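Local coordinates for replicase polyprotein 1a (Avian infectious bronchitis virus, PDB 3LD1) that is of unknown molecular function but belongs to non-structural protein 2, a product released from the coronavirus replicase polyprotein, at residues A[17-23]-A[133-139]. The protein carries 3 engineered substitutions. Residues are numbered along the deposited sequence; the frame is centred on the assembly and turned at random.
Sequences DALFFYT and WLQVAAK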
loop_
_atom_site.group_PDB
_atom_site.type_symbol
_atom_site.label_atom_id
_atom_site.label_comp_id
_atom_site.label_asym_id
_atom_site.label_seq_id
_atom_site.Cartn_x
_atom_site.Cartn_y
_atom_site.Cartn_z
ATOM N N ASP A 17 13.484 4.261 22.265
ATOM C CA ASP A 17 13.408 5.290 21.244
ATOM C C ASP A 17 14.541 6.312 21.354
ATOM O O ASP A 17 15.175 6.707 20.324
ATOM C CB ASP A 17 12.059 6.078 21.352
ATOM C CG ASP A 17 10.875 5.356 20.703
ATOM O OD1 ASP A 17 9.739 5.733 21.035
ATOM O OD2 ASP A 17 11.081 4.467 19.840
ATOM N N ALA A 18 14.800 6.762 22.586
ATOM C CA ALA A 18 15.858 7.783 22.687
ATOM C C ALA A 18 17.179 7.169 22.291
ATOM O O ALA A 18 17.943 7.813 21.592
ATOM C CB ALA A 18 15.953 8.369 24.028
ATOM N N LEU A 19 17.465 5.950 22.771
ATOM C CA LEU A 19 18.709 5.246 22.381
ATOM C C LEU A 19 18.711 5.190 20.855
ATOM O O LEU A 19 19.520 5.834 20.222
ATOM C CB LEU A 19 18.740 3.844 22.937
ATOM C CG LEU A 19 19.850 2.887 22.464
ATOM C CD1 LEU A 19 21.247 3.483 22.686
ATOM C CD2 LEU A 19 19.689 1.522 23.188
ATOM N N PHE A 20 17.758 4.494 20.244
ATOM C CA PHE A 20 17.766 4.408 18.776
ATOM C C PHE A 20 17.914 5.773 18.032
ATOM O O PHE A 20 18.490 5.868 16.945
ATOM C CB PHE A 20 16.515 3.675 18.224
ATOM C CG PHE A 20 16.559 3.470 16.691
ATOM C CD1 PHE A 20 17.419 2.515 16.128
ATOM C CD2 PHE A 20 15.769 4.265 15.838
ATOM C CE1 PHE A 20 17.452 2.349 14.715
ATOM C CE2 PHE A 20 15.758 4.096 14.441
ATOM C CZ PHE A 20 16.609 3.172 13.855
ATOM N N PHE A 21 17.381 6.837 18.604
ATOM C CA PHE A 21 17.416 8.086 17.884
ATOM C C PHE A 21 18.784 8.779 17.795
ATOM O O PHE A 21 18.876 9.943 17.356
ATOM C CB PHE A 21 16.402 8.991 18.521
ATOM C CG PHE A 21 15.017 8.653 18.152
ATOM C CD1 PHE A 21 14.764 7.903 16.988
ATOM C CD2 PHE A 21 13.930 9.145 18.914
ATOM C CE1 PHE A 21 13.425 7.599 16.633
ATOM C CE2 PHE A 21 12.589 8.827 18.572
ATOM C CZ PHE A 21 12.347 8.065 17.447
ATOM N N TYR A 22 19.842 8.092 18.230
ATOM C CA TYR A 22 21.209 8.569 18.006
ATOM C C TYR A 22 21.694 8.165 16.641
ATOM O O TYR A 22 22.763 8.607 16.232
ATOM C CB TYR A 22 22.172 7.989 19.034
ATOM C CG TYR A 22 22.187 8.746 20.316
ATOM C CD1 TYR A 22 23.323 9.535 20.672
ATOM C CD2 TYR A 22 21.091 8.666 21.223
ATOM C CE1 TYR A 22 23.339 10.285 21.928
ATOM C CE2 TYR A 22 21.114 9.387 22.455
ATOM C CZ TYR A 22 22.254 10.205 22.758
ATOM O OH TYR A 22 22.306 10.906 23.872
ATOM N N THR A 23 20.915 7.320 15.949
ATOM C CA THR A 23 21.308 6.710 14.680
ATOM C C THR A 23 21.720 7.771 13.651
ATOM O O THR A 23 21.214 8.927 13.681
ATOM C CB THR A 23 20.180 5.858 14.079
ATOM O OG1 THR A 23 20.712 5.091 12.987
ATOM C CG2 THR A 23 19.041 6.754 13.582
ATOM N N TRP A 133 11.429 8.868 11.596
ATOM C CA TRP A 133 11.800 8.002 12.735
ATOM C C TRP A 133 10.676 8.006 13.806
ATOM O O TRP A 133 10.324 6.958 14.425
ATOM C CB TRP A 133 13.168 8.358 13.371
ATOM C CG TRP A 133 14.475 8.194 12.477
ATOM C CD1 TRP A 133 15.383 9.174 12.208
ATOM C CD2 TRP A 133 14.995 7.005 11.810
ATOM N NE1 TRP A 133 16.383 8.713 11.392
ATOM C CE2 TRP A 133 16.196 7.384 11.159
ATOM C CE3 TRP A 133 14.552 5.679 11.683
ATOM C CZ2 TRP A 133 16.959 6.501 10.400
ATOM C CZ3 TRP A 133 15.327 4.793 10.968
ATOM C CH2 TRP A 133 16.524 5.213 10.311
ATOM N N LEU A 134 10.083 9.178 13.996
ATOM C CA LEU A 134 8.909 9.313 14.885
ATOM C C LEU A 134 7.835 8.282 14.465
ATOM O O LEU A 134 7.208 7.611 15.317
ATOM C CB LEU A 134 8.360 10.750 14.896
ATOM C CG LEU A 134 9.377 11.764 15.479
ATOM C CD1 LEU A 134 8.878 13.181 15.450
ATOM C CD2 LEU A 134 9.853 11.429 16.914
ATOM N N GLN A 135 7.718 8.123 13.147
ATOM C CA GLN A 135 6.688 7.301 12.582
ATOM C C GLN A 135 7.043 5.849 12.761
ATOM O O GLN A 135 6.217 4.981 12.493
ATOM C CB GLN A 135 6.381 7.679 11.130
ATOM C CG GLN A 135 5.724 9.040 11.021
ATOM C CD GLN A 135 5.866 9.623 9.617
ATOM O OE1 GLN A 135 6.790 9.235 8.929
ATOM N NE2 GLN A 135 4.947 10.545 9.175
ATOM N N VAL A 136 8.232 5.576 13.279
ATOM C CA VAL A 136 8.564 4.180 13.625
ATOM C C VAL A 136 8.966 4.051 15.074
ATOM O O VAL A 136 9.467 3.014 15.486
ATOM C CB VAL A 136 9.674 3.534 12.665
ATOM C CG1 VAL A 136 9.108 3.316 11.285
ATOM C CG2 VAL A 136 10.874 4.435 12.535
ATOM N N ALA A 137 8.713 5.096 15.857
ATOM C CA ALA A 137 9.003 5.051 17.265
ATOM C C ALA A 137 8.323 3.851 17.900
ATOM O O ALA A 137 7.257 3.533 17.482
ATOM C CB ALA A 137 8.548 6.325 17.904
ATOM N N ALA A 138 8.951 3.156 18.854
ATOM C CA ALA A 138 8.239 2.239 19.784
ATOM C C ALA A 138 7.112 2.896 20.623
ATOM O O ALA A 138 6.115 2.225 20.950
ATOM C CB ALA A 138 9.239 1.502 20.731
ATOM N N LYS A 139 7.264 4.130 21.073
ATOM C CA LYS A 139 6.226 4.603 21.969
ATOM C C LYS A 139 4.965 4.886 21.199
ATOM O O LYS A 139 4.877 5.743 20.262
ATOM C CB LYS A 139 6.599 5.799 22.876
ATOM C CG LYS A 139 5.921 5.689 24.306
ATOM C CD LYS A 139 5.722 6.983 25.005
ATOM C CE LYS A 139 5.132 6.842 26.432
ATOM N NZ LYS A 139 5.570 5.472 26.968
#
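The carboxylate of Asp-17 accepts hydrogen bonds from two consecutive backbone amides, Ala-138 N and Lys-139 N, and with a cluster of aromatic side chains joins the C-terminal end of helix 13-20 to the end of helix 128-134 and the link that follows it. Ala-138 N donates to Asp-17 OD2 at 2.7 Å along the syn lone pair, though with a bent N-H...O angle of 135°. The straighter partner is Lys-139 N, 2.9 Å from Asp-17 OD1 at 158°, also on the syn side but tilted from the carboxylate plane. Lys-139 occupies the N-cap position of helix 140-162, so the carboxylate holds the chain immediately before that helix. Arg-37 adds a salt bridge to OD2.

The aromatic half centres on Trp-133. Phe-20 turns an edge toward the indole face: planes stand at 81° and the centroids of the Phe-20 ring and the six-membered ring of Trp-133 are 5.1 Å apart, a T-shaped pair. Thr-23 CG2 makes an off-centre CH-pi contact, 4.2 Å from the centroid of the five-membered ring of the Trp-133 indole. The side chains of Phe-21 and Trp-133 run antiparallel alongside each other, with Phe-21 CE1 3.4 Å from Trp-133 CB, while the far end of Phe-21 reaches Leu-134 CD2 and Ala-137 CB. Tyr-98 meets the Phe-21 ring edge-to-face.

Both carboxylate oxygens are thus engaged in a buried setting, where the two N-H donors and Arg-37 would be expected to stabilise the negative charge, while the neighbouring apolar contacts join the same two segments.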